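Local coordinates for protein UL37 (PDB 4K70) that is an inner tegument protein of pseudorabies virus that probably takes part in controlling viral trafficking and binds calcium ions in this N-terminal half, at residues A122-W130 and R167-V177; W46-C54 and L68-A76. All coordinates share one frame; numbering follows the deposited sequence.

Contact 1 (A122-W130 and R167-V177)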
loop_
_atom_site.group_PDB
_atom_site.type_symbol
_atom_site.label_atom_id
_atom_site.label_comp_id
_atom_site.label_asym_id
_atom_site.label_seq_id
_atom_site.Cartn_x
_atom_site.Cartn_y
_atom_site.Cartn_z
ATOM N N ALA A 122 17.074 15.302 -18.419
ATOM C CA ALA A 122 17.086 14.289 -17.367
ATOM C C ALA A 122 15.664 13.953 -16.922
ATOM O O ALA A 122 15.274 12.783 -16.833
ATOM C CB ALA A 122 17.904 14.780 -16.196
ATOM N N MET A 123 14.879 14.986 -16.656
ATOM C CA MET A 123 13.515 14.759 -16.188
ATOM C C MET A 123 12.650 14.071 -17.247
ATOM O O MET A 123 11.864 13.193 -16.925
ATOM C CB MET A 123 12.897 16.054 -15.665
ATOM C CG MET A 123 13.537 16.526 -14.354
ATOM S SD MET A 123 13.382 15.381 -12.926
ATOM C CE MET A 123 14.866 14.379 -13.106
ATOM N N PHE A 124 12.819 14.439 -18.512
ATOM C CA PHE A 124 12.081 13.790 -19.584
ATOM C C PHE A 124 12.390 12.301 -19.633
ATOM O O PHE A 124 11.490 11.474 -19.713
ATOM C CB PHE A 124 12.393 14.429 -20.945
ATOM C CG PHE A 124 11.632 13.804 -22.087
ATOM C CD1 PHE A 124 10.308 14.150 -22.326
ATOM C CD2 PHE A 124 12.227 12.849 -22.899
ATOM C CE1 PHE A 124 9.595 13.562 -23.354
ATOM C CE2 PHE A 124 11.516 12.258 -23.932
ATOM C CZ PHE A 124 10.198 12.613 -24.159
ATOM N N ARG A 125 13.676 11.968 -19.599
ATOM C CA ARG A 125 14.111 10.580 -19.665
ATOM C C ARG A 125 13.662 9.748 -18.454
ATOM O O ARG A 125 13.031 8.706 -18.620
ATOM C CB ARG A 125 15.644 10.506 -19.848
ATOM C CG ARG A 125 16.201 9.096 -20.085
ATOM C CD ARG A 125 17.740 9.087 -20.237
ATOM N NE ARG A 125 18.407 9.597 -19.045
ATOM C CZ ARG A 125 19.082 10.742 -18.988
ATOM N NH1 ARG A 125 19.203 11.506 -20.071
ATOM N NH2 ARG A 125 19.646 11.123 -17.845
ATOM N N LEU A 126 13.996 10.192 -17.242
ATOM C CA LEU A 126 13.675 9.415 -16.042
ATOM C C LEU A 126 12.174 9.319 -15.768
ATOM O O LEU A 126 11.689 8.257 -15.407
ATOM C CB LEU A 126 14.385 9.961 -14.801
ATOM C CG LEU A 126 15.904 9.764 -14.739
ATOM C CD1 LEU A 126 16.463 10.375 -13.461
ATOM C CD2 LEU A 126 16.282 8.289 -14.849
ATOM N N VAL A 127 11.441 10.418 -15.931
ATOM C CA VAL A 127 10.013 10.379 -15.618
ATOM C C VAL A 127 9.250 9.552 -16.647
ATOM O O VAL A 127 8.315 8.834 -16.304
ATOM C CB VAL A 127 9.405 11.784 -15.413
ATOM C CG1 VAL A 127 7.929 11.681 -15.047
ATOM C CG2 VAL A 127 10.171 12.528 -14.309
ATOM N N SER A 128 9.663 9.635 -17.906
ATOM C CA SER A 128 9.123 8.766 -18.936
ATOM C C SER A 128 9.323 7.309 -18.553
ATOM O O SER A 128 8.400 6.517 -18.651
ATOM C CB SER A 128 9.805 9.039 -20.283
ATOM O OG SER A 128 9.333 10.255 -20.853
ATOM N N GLU A 129 10.547 6.963 -18.145
ATOM C CA GLU A 129 10.865 5.603 -17.716
ATOM C C GLU A 129 10.058 5.202 -16.505
ATOM O O GLU A 129 9.522 4.099 -16.451
ATOM C CB GLU A 129 12.353 5.466 -17.385
ATOM C CG GLU A 129 13.258 5.680 -18.573
ATOM C CD GLU A 129 14.724 5.511 -18.205
ATOM O OE1 GLU A 129 15.002 4.889 -17.153
ATOM O OE2 GLU A 129 15.583 5.991 -18.958
ATOM N N TRP A 130 9.967 6.105 -15.535
ATOM C CA TRP A 130 9.191 5.845 -14.333
ATOM C C TRP A 130 7.712 5.581 -14.674
ATOM O O TRP A 130 7.117 4.616 -14.178
ATOM C CB TRP A 130 9.352 6.999 -13.339
ATOM C CG TRP A 130 8.817 6.702 -11.964
ATOM C CD1 TRP A 130 9.526 6.243 -10.892
ATOM C CD2 TRP A 130 7.459 6.854 -11.515
ATOM N NE1 TRP A 130 8.694 6.105 -9.806
ATOM C CE2 TRP A 130 7.424 6.466 -10.164
ATOM C CE3 TRP A 130 6.277 7.282 -12.128
ATOM C CZ2 TRP A 130 6.239 6.487 -9.408
ATOM C CZ3 TRP A 130 5.103 7.301 -11.376
ATOM C CH2 TRP A 130 5.097 6.911 -10.033
ATOM N N ARG A 167 18.019 4.214 -9.632
ATOM C CA ARG A 167 18.053 5.117 -10.785
ATOM C C ARG A 167 16.935 6.163 -10.708
ATOM O O ARG A 167 17.020 7.226 -11.336
ATOM C CB ARG A 167 17.994 4.346 -12.102
ATOM C CG ARG A 167 16.643 3.800 -12.427
ATOM C CD ARG A 167 16.676 2.896 -13.659
ATOM N NE ARG A 167 17.557 3.397 -14.713
ATOM C CZ ARG A 167 17.316 4.466 -15.460
ATOM N NH1 ARG A 167 16.212 5.172 -15.263
ATOM N NH2 ARG A 167 18.182 4.836 -16.402
ATOM N N PHE A 168 15.907 5.874 -9.912
ATOM C CA PHE A 168 14.824 6.843 -9.694
ATOM C C PHE A 168 14.948 7.558 -8.360
ATOM O O PHE A 168 13.987 8.167 -7.893
ATOM C CB PHE A 168 13.465 6.153 -9.786
ATOM C CG PHE A 168 13.165 5.611 -11.147
ATOM C CD1 PHE A 168 13.525 6.328 -12.280
ATOM C CD2 PHE A 168 12.554 4.373 -11.297
ATOM C CE1 PHE A 168 13.264 5.834 -13.551
ATOM C CE2 PHE A 168 12.281 3.873 -12.563
ATOM C CZ PHE A 168 12.642 4.604 -13.694
ATOM N N ALA A 169 16.117 7.466 -7.733
ATOM C CA ALA A 169 16.338 8.127 -6.445
ATOM C C ALA A 169 16.060 9.630 -6.458
ATOM O O ALA A 169 15.510 10.162 -5.495
ATOM C CB ALA A 169 17.752 7.845 -5.912
ATOM N N THR A 170 16.433 10.327 -7.528
ATOM C CA THR A 170 16.183 11.771 -7.573
ATOM C C THR A 170 14.691 12.105 -7.708
ATOM O O THR A 170 14.295 13.240 -7.448
ATOM C CB THR A 170 16.986 12.493 -8.678
ATOM O OG1 THR A 170 16.669 11.936 -9.962
ATOM C CG2 THR A 170 18.502 12.375 -8.400
ATOM N N LEU A 171 13.865 11.117 -8.071
ATOM C CA LEU A 171 12.409 11.334 -8.148
ATOM C C LEU A 171 11.634 10.929 -6.909
ATOM O O LEU A 171 10.445 11.240 -6.798
ATOM C CB LEU A 171 11.790 10.562 -9.315
ATOM C CG LEU A 171 12.435 10.688 -10.679
ATOM C CD1 LEU A 171 11.672 9.803 -11.656
ATOM C CD2 LEU A 171 12.466 12.148 -11.126
ATOM N N TYR A 172 12.293 10.229 -5.992
ATOM C CA TYR A 172 11.615 9.555 -4.885
ATOM C C TYR A 172 10.798 10.466 -3.964
ATOM O O TYR A 172 9.649 10.168 -3.656
ATOM C CB TYR A 172 12.628 8.756 -4.057
ATOM C CG TYR A 172 12.011 7.995 -2.917
ATOM C CD1 TYR A 172 11.311 6.824 -3.146
ATOM C CD2 TYR A 172 12.126 8.449 -1.615
ATOM C CE1 TYR A 172 10.734 6.118 -2.104
ATOM C CE2 TYR A 172 11.545 7.763 -0.564
ATOM C CZ TYR A 172 10.857 6.590 -0.818
ATOM O OH TYR A 172 10.289 5.883 0.218
ATOM N N ASP A 173 11.388 11.567 -3.513
ATOM C CA ASP A 173 10.681 12.470 -2.623
ATOM C C ASP A 173 9.649 13.344 -3.367
ATOM O O ASP A 173 8.980 14.153 -2.746
ATOM C CB ASP A 173 11.670 13.371 -1.883
ATOM C CG ASP A 173 11.009 14.204 -0.784
ATOM O OD1 ASP A 173 10.372 13.613 0.108
ATOM O OD2 ASP A 173 11.125 15.452 -0.816
ATOM N N MET A 174 9.530 13.211 -4.684
ATOM C CA MET A 174 8.599 14.088 -5.411
ATOM C C MET A 174 7.162 13.640 -5.154
ATOM O O MET A 174 6.877 12.444 -5.106
ATOM C CB MET A 174 8.893 14.125 -6.906
ATOM C CG MET A 174 10.327 14.581 -7.246
ATOM S SD MET A 174 10.479 14.929 -8.988
ATOM C CE MET A 174 12.135 15.645 -9.044
ATOM N N ASP A 175 6.256 14.599 -4.994
ATOM C CA ASP A 175 4.881 14.279 -4.601
ATOM C C ASP A 175 4.184 13.298 -5.539
ATOM O O ASP A 175 3.510 12.371 -5.082
ATOM C CB ASP A 175 4.045 15.551 -4.424
ATOM C CG ASP A 175 4.530 16.410 -3.265
ATOM O OD1 ASP A 175 5.244 15.881 -2.391
ATOM O OD2 ASP A 175 4.203 17.613 -3.224
ATOM N N PHE A 176 4.321 13.491 -6.846
ATOM C CA PHE A 176 3.641 12.585 -7.773
ATOM C C PHE A 176 4.109 11.125 -7.634
ATOM O O PHE A 176 3.341 10.188 -7.867
ATOM C CB PHE A 176 3.723 13.080 -9.225
ATOM C CG PHE A 176 5.083 12.944 -9.843
ATOM C CD1 PHE A 176 6.026 13.957 -9.715
ATOM C CD2 PHE A 176 5.409 11.819 -10.582
ATOM C CE1 PHE A 176 7.278 13.839 -10.298
ATOM C CE2 PHE A 176 6.667 11.691 -11.165
ATOM C CZ PHE A 176 7.602 12.705 -11.023
ATOM N N VAL A 177 5.364 10.926 -7.243
ATOM C CA VAL A 177 5.849 9.570 -7.030
ATOM C C VAL A 177 5.213 8.928 -5.801
ATOM O O VAL A 177 4.778 7.780 -5.842
ATOM C CB VAL A 177 7.379 9.515 -6.887
ATOM C CG1 VAL A 177 7.790 8.158 -6.331
ATOM C CG2 VAL A 177 8.050 9.790 -8.244
#
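Trp130 and Leu171 meet at the apolar centre, where the 122-130 part of helix 120-137 packs on the irregular lead-in to helix 175-188 and an aromatic cluster of Trp130, Phe168 and Phe176 forms. The forked Leu171 can meet two sets of neighbours: CD1 lies 4.0 Å from Trp130 CB, and CD2 faces Val127 CG2 and Met123 SD, the latter at 3.8 Å. Leu126 packs its CB on Leu171 CD1 and its own CD1 on Thr170 OG1. Both edge-to-face pairs of the cluster use the indole. Its five-membered ring turns an edge to the face of Phe168, with planes at 75° and Trp130 CD1 3.6 Å from Phe168 CD2. Its six-membered ring instead receives the edge of Phe176, the planes at 84°. With CG anti to the backbone N (chi1 -168°), the indole of Trp130 is placed so that Val177 CG2 sits over one face, 4.2 Å from the centroid of the six-membered ring in a CH-pi contact. The indole N-H bonds to the carbonyl of Leu163, so the one polar atom of the buried ring has a partner. Phe176 also touches Val127 CG1 and lies near His82 and Asp179, residues of a calcium site left empty in this chain. Farther out, the aliphatic part of Arg167 lies across the other face of Phe168, and its guanidinium approaches the Glu129 carboxylate; opposite charges suit this more exposed edge, although the modelled bridge is too short to be trusted in detail. At the Phe168 edge, Glu129 CB lies 3.8 Å from Phe168 CZ.

Contact 2 (W46-C54 and L68-A76)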
loop_
_atom_site.group_PDB
_atom_site.type_symbol
_atom_site.label_atom_id
_atom_site.label_comp_id
_atom_site.label_asym_id
_atom_site.label_seq_id
_atom_site.Cartn_x
_atom_site.Cartn_y
_atom_site.Cartn_z
ATOM N N TRP A 46 4.840 26.614 -18.104
ATOM C CA TRP A 46 6.225 26.176 -18.237
ATOM C C TRP A 46 7.099 27.105 -19.087
ATOM O O TRP A 46 8.171 27.535 -18.647
ATOM C CB TRP A 46 6.328 24.756 -18.799
ATOM C CG TRP A 46 7.757 24.440 -19.120
ATOM C CD1 TRP A 46 8.353 24.498 -20.339
ATOM C CD2 TRP A 46 8.778 24.086 -18.187
ATOM N NE1 TRP A 46 9.682 24.182 -20.234
ATOM C CE2 TRP A 46 9.972 23.922 -18.918
ATOM C CE3 TRP A 46 8.802 23.878 -16.801
ATOM C CZ2 TRP A 46 11.179 23.554 -18.314
ATOM C CZ3 TRP A 46 9.995 23.515 -16.199
ATOM C CH2 TRP A 46 11.171 23.356 -16.958
ATOM N N ALA A 47 6.651 27.391 -20.307
ATOM C CA ALA A 47 7.457 28.142 -21.269
ATOM C C ALA A 47 7.789 29.540 -20.745
ATOM O O ALA A 47 8.936 29.989 -20.837
ATOM C CB ALA A 47 6.756 28.208 -22.610
ATOM N N ARG A 48 6.786 30.205 -20.176
ATOM C CA ARG A 48 6.962 31.514 -19.553
ATOM C C ARG A 48 7.892 31.425 -18.350
ATOM O O ARG A 48 8.767 32.268 -18.172
ATOM C CB ARG A 48 5.610 32.083 -19.087
ATOM C CG ARG A 48 4.586 32.334 -20.190
ATOM C CD ARG A 48 3.156 32.427 -19.606
ATOM N NE ARG A 48 3.017 33.542 -18.666
ATOM C CZ ARG A 48 1.980 33.720 -17.846
ATOM N NH1 ARG A 48 0.973 32.851 -17.830
ATOM N NH2 ARG A 48 1.953 34.769 -17.032
ATOM N N ALA A 49 7.686 30.424 -17.498
ATOM C CA ALA A 49 8.550 30.267 -16.336
ATOM C C ALA A 49 10.001 30.042 -16.771
ATOM O O ALA A 49 10.913 30.682 -16.262
ATOM C CB ALA A 49 8.069 29.134 -15.432
ATOM N N LEU A 50 10.211 29.145 -17.725
ATOM C CA LEU A 50 11.565 28.857 -18.177
ATOM C C LEU A 50 12.207 30.092 -18.812
ATOM O O LEU A 50 13.371 30.402 -18.555
ATOM C CB LEU A 50 11.569 27.702 -19.180
ATOM C CG LEU A 50 12.985 27.409 -19.661
ATOM C CD1 LEU A 50 13.787 26.723 -18.538
ATOM C CD2 LEU A 50 12.967 26.588 -20.940
ATOM N N ARG A 51 11.440 30.784 -19.648
ATOM C CA ARG A 51 11.912 31.995 -20.315
ATOM C C ARG A 51 12.293 33.081 -19.318
ATOM O O ARG A 51 13.307 33.746 -19.480
ATOM C CB ARG A 51 10.848 32.515 -21.283
ATOM C CG ARG A 51 10.888 31.847 -22.626
ATOM C CD ARG A 51 12.000 32.435 -23.465
ATOM N NE ARG A 51 12.267 31.650 -24.664
ATOM C CZ ARG A 51 13.278 31.895 -25.487
ATOM N NH1 ARG A 51 14.098 32.906 -25.225
ATOM N NH2 ARG A 51 13.473 31.141 -26.564
ATOM N N LEU A 52 11.482 33.247 -18.283
ATOM C CA LEU A 52 11.745 34.238 -17.245
ATOM C C LEU A 52 12.968 33.893 -16.394
ATOM O O LEU A 52 13.703 34.777 -15.932
ATOM C CB LEU A 52 10.514 34.387 -16.344
ATOM C CG LEU A 52 9.324 35.124 -16.952
ATOM C CD1 LEU A 52 8.088 34.865 -16.120
ATOM C CD2 LEU A 52 9.621 36.607 -17.014
ATOM N N ALA A 53 13.183 32.604 -16.165
ATOM C CA ALA A 53 14.359 32.192 -15.418
ATOM C C ALA A 53 15.605 32.390 -16.278
ATOM O O ALA A 53 16.612 32.920 -15.812
ATOM C CB ALA A 53 14.230 30.751 -14.958
ATOM N N CYS A 54 15.531 31.971 -17.536
ATOM C CA CYS A 54 16.642 32.145 -18.459
ATOM C C CYS A 54 16.984 33.616 -18.628
ATOM O O CYS A 54 18.153 33.984 -18.676
ATOM C CB CYS A 54 16.331 31.511 -19.814
ATOM S SG CYS A 54 16.486 29.712 -19.774
ATOM N N LEU A 68 18.059 27.924 -10.900
ATOM C CA LEU A 68 16.637 27.909 -11.211
ATOM C C LEU A 68 16.409 27.433 -12.645
ATOM O O LEU A 68 15.722 26.437 -12.870
ATOM C CB LEU A 68 16.018 29.293 -11.003
ATOM C CG LEU A 68 14.549 29.476 -11.402
ATOM C CD1 LEU A 68 13.627 28.655 -10.496
ATOM C CD2 LEU A 68 14.169 30.946 -11.364
ATOM N N ALA A 69 16.994 28.138 -13.611
ATOM C CA ALA A 69 16.756 27.842 -15.021
ATOM C C ALA A 69 17.155 26.424 -15.391
ATOM O O ALA A 69 16.408 25.716 -16.073
ATOM C CB ALA A 69 17.494 28.830 -15.895
ATOM N N GLU A 70 18.347 26.020 -14.957
ATOM C CA GLU A 70 18.868 24.697 -15.283
ATOM C C GLU A 70 18.119 23.537 -14.592
ATOM O O GLU A 70 18.038 22.430 -15.145
ATOM C CB GLU A 70 20.370 24.629 -14.983
ATOM C CG GLU A 70 21.233 25.320 -16.047
ATOM C CD GLU A 70 22.738 25.114 -15.838
ATOM O OE1 GLU A 70 23.188 25.039 -14.677
ATOM O OE2 GLU A 70 23.468 25.033 -16.853
ATOM N N ASN A 71 17.577 23.788 -13.400
ATOM C CA ASN A 71 16.872 22.738 -12.647
ATOM C C ASN A 71 15.361 22.940 -12.461
ATOM O O ASN A 71 14.717 22.248 -11.654
ATOM C CB ASN A 71 17.541 22.541 -11.293
ATOM C CG ASN A 71 19.013 22.224 -11.422
ATOM O OD1 ASN A 71 19.405 21.065 -11.568
ATOM N ND2 ASN A 71 19.843 23.263 -11.385
ATOM N N LEU A 72 14.798 23.864 -13.234
ATOM C CA LEU A 72 13.381 24.184 -13.169
ATOM C C LEU A 72 12.500 22.969 -13.431
ATOM O O LEU A 72 11.453 22.810 -12.808
ATOM C CB LEU A 72 13.045 25.301 -14.168
ATOM C CG LEU A 72 11.680 25.942 -13.958
ATOM C CD1 LEU A 72 11.686 26.722 -12.654
ATOM C CD2 LEU A 72 11.335 26.834 -15.136
ATOM N N ALA A 73 12.906 22.119 -14.363
ATOM C CA ALA A 73 12.102 20.938 -14.655
ATOM C C ALA A 73 11.872 20.090 -13.383
ATOM O O ALA A 73 10.743 19.721 -13.059
ATOM C CB ALA A 73 12.740 20.116 -15.755
ATOM N N GLY A 74 12.941 19.816 -12.649
ATOM C CA GLY A 74 12.848 19.015 -11.442
ATOM C C GLY A 74 12.135 19.731 -10.313
ATOM O O GLY A 74 11.302 19.143 -9.618
ATOM N N LEU A 75 12.457 21.004 -10.132
ATOM C CA LEU A 75 11.827 21.806 -9.096
ATOM C C LEU A 75 10.323 21.910 -9.320
ATOM O O LEU A 75 9.562 21.896 -8.363
ATOM C CB LEU A 75 12.435 23.210 -9.054
ATOM C CG LEU A 75 13.902 23.306 -8.624
ATOM C CD1 LEU A 75 14.412 24.742 -8.781
ATOM C CD2 LEU A 75 14.058 22.814 -7.186
ATOM N N ALA A 76 9.911 22.011 -10.580
ATOM C CA ALA A 76 8.491 22.116 -10.932
ATOM C C ALA A 76 7.761 20.798 -10.691
ATOM O O ALA A 76 6.608 20.779 -10.274
ATOM C CB ALA A 76 8.338 22.546 -12.393
#
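An antiparallel helical hairpin brings Trp46 against Leu72 and Ala73, as helix 39-60 turns back into helix 63-78. The indole reaches across from one helix while Leu72 comes from the opposite direction, with Trp46 CZ3 3.7 Å from Leu72 CG. The same ring abuts the second helix edge-on: Trp46 CH2 is 3.4 Å from Ala73 N, and Ala76 CB also lies near the ring plane. The small alanines let the ring edge come close to the backbone of the second helix. Trp46 CG stands anti to the backbone N (chi1 171°), which directs the ring toward the second helix, with Leu50 CB over one face, while NE1 bonds to Thr103 OG1 of helix 101-109.

Between the short helical segments the axes approach to 8.7 Å at 154°, and the spacing closes towards Ala53 and Ala69, whose CA atoms are 5.0 Å apart. Such proximity is possible because both residues end at a methyl; their CB atoms touch at 3.9 Å. Leu68 CD2 packs beside the same Ala53 methyl, at 3.6 Å from Ala53 CB, and Cys54 SG meets Ala69 CB. In the wider part, branched Leu72 bridges the helices: its CD2 rests 3.6 Å from Leu50 N and also meets Ala49 CB. Leu50 crosses it obliquely and sends CD1 to the carbonyl oxygen of Ala69, 3.7 Å away.

In the fold
From the N terminus, contact 2 closes first: helix 39-60 reverses through a short connection into helix 63-78, leaving only 13 residues between the paired segments. The chain then runs through helices 89-98 and 101-109 before helix 120-137 begins contact 1, which closes a longer excursion of 36 residues at the approach to helix 175-188. The two closures are therefore in series, neither nested nor crossed. In space they adjoin, the centres of contact 1 and contact 2 lying about 17 Å apart. Met123 packs on Ala73 and Gly74, and Met174 CE lies 3.6 Å from Gly74 O, so the second helix of the hairpin touches both segments of contact 1.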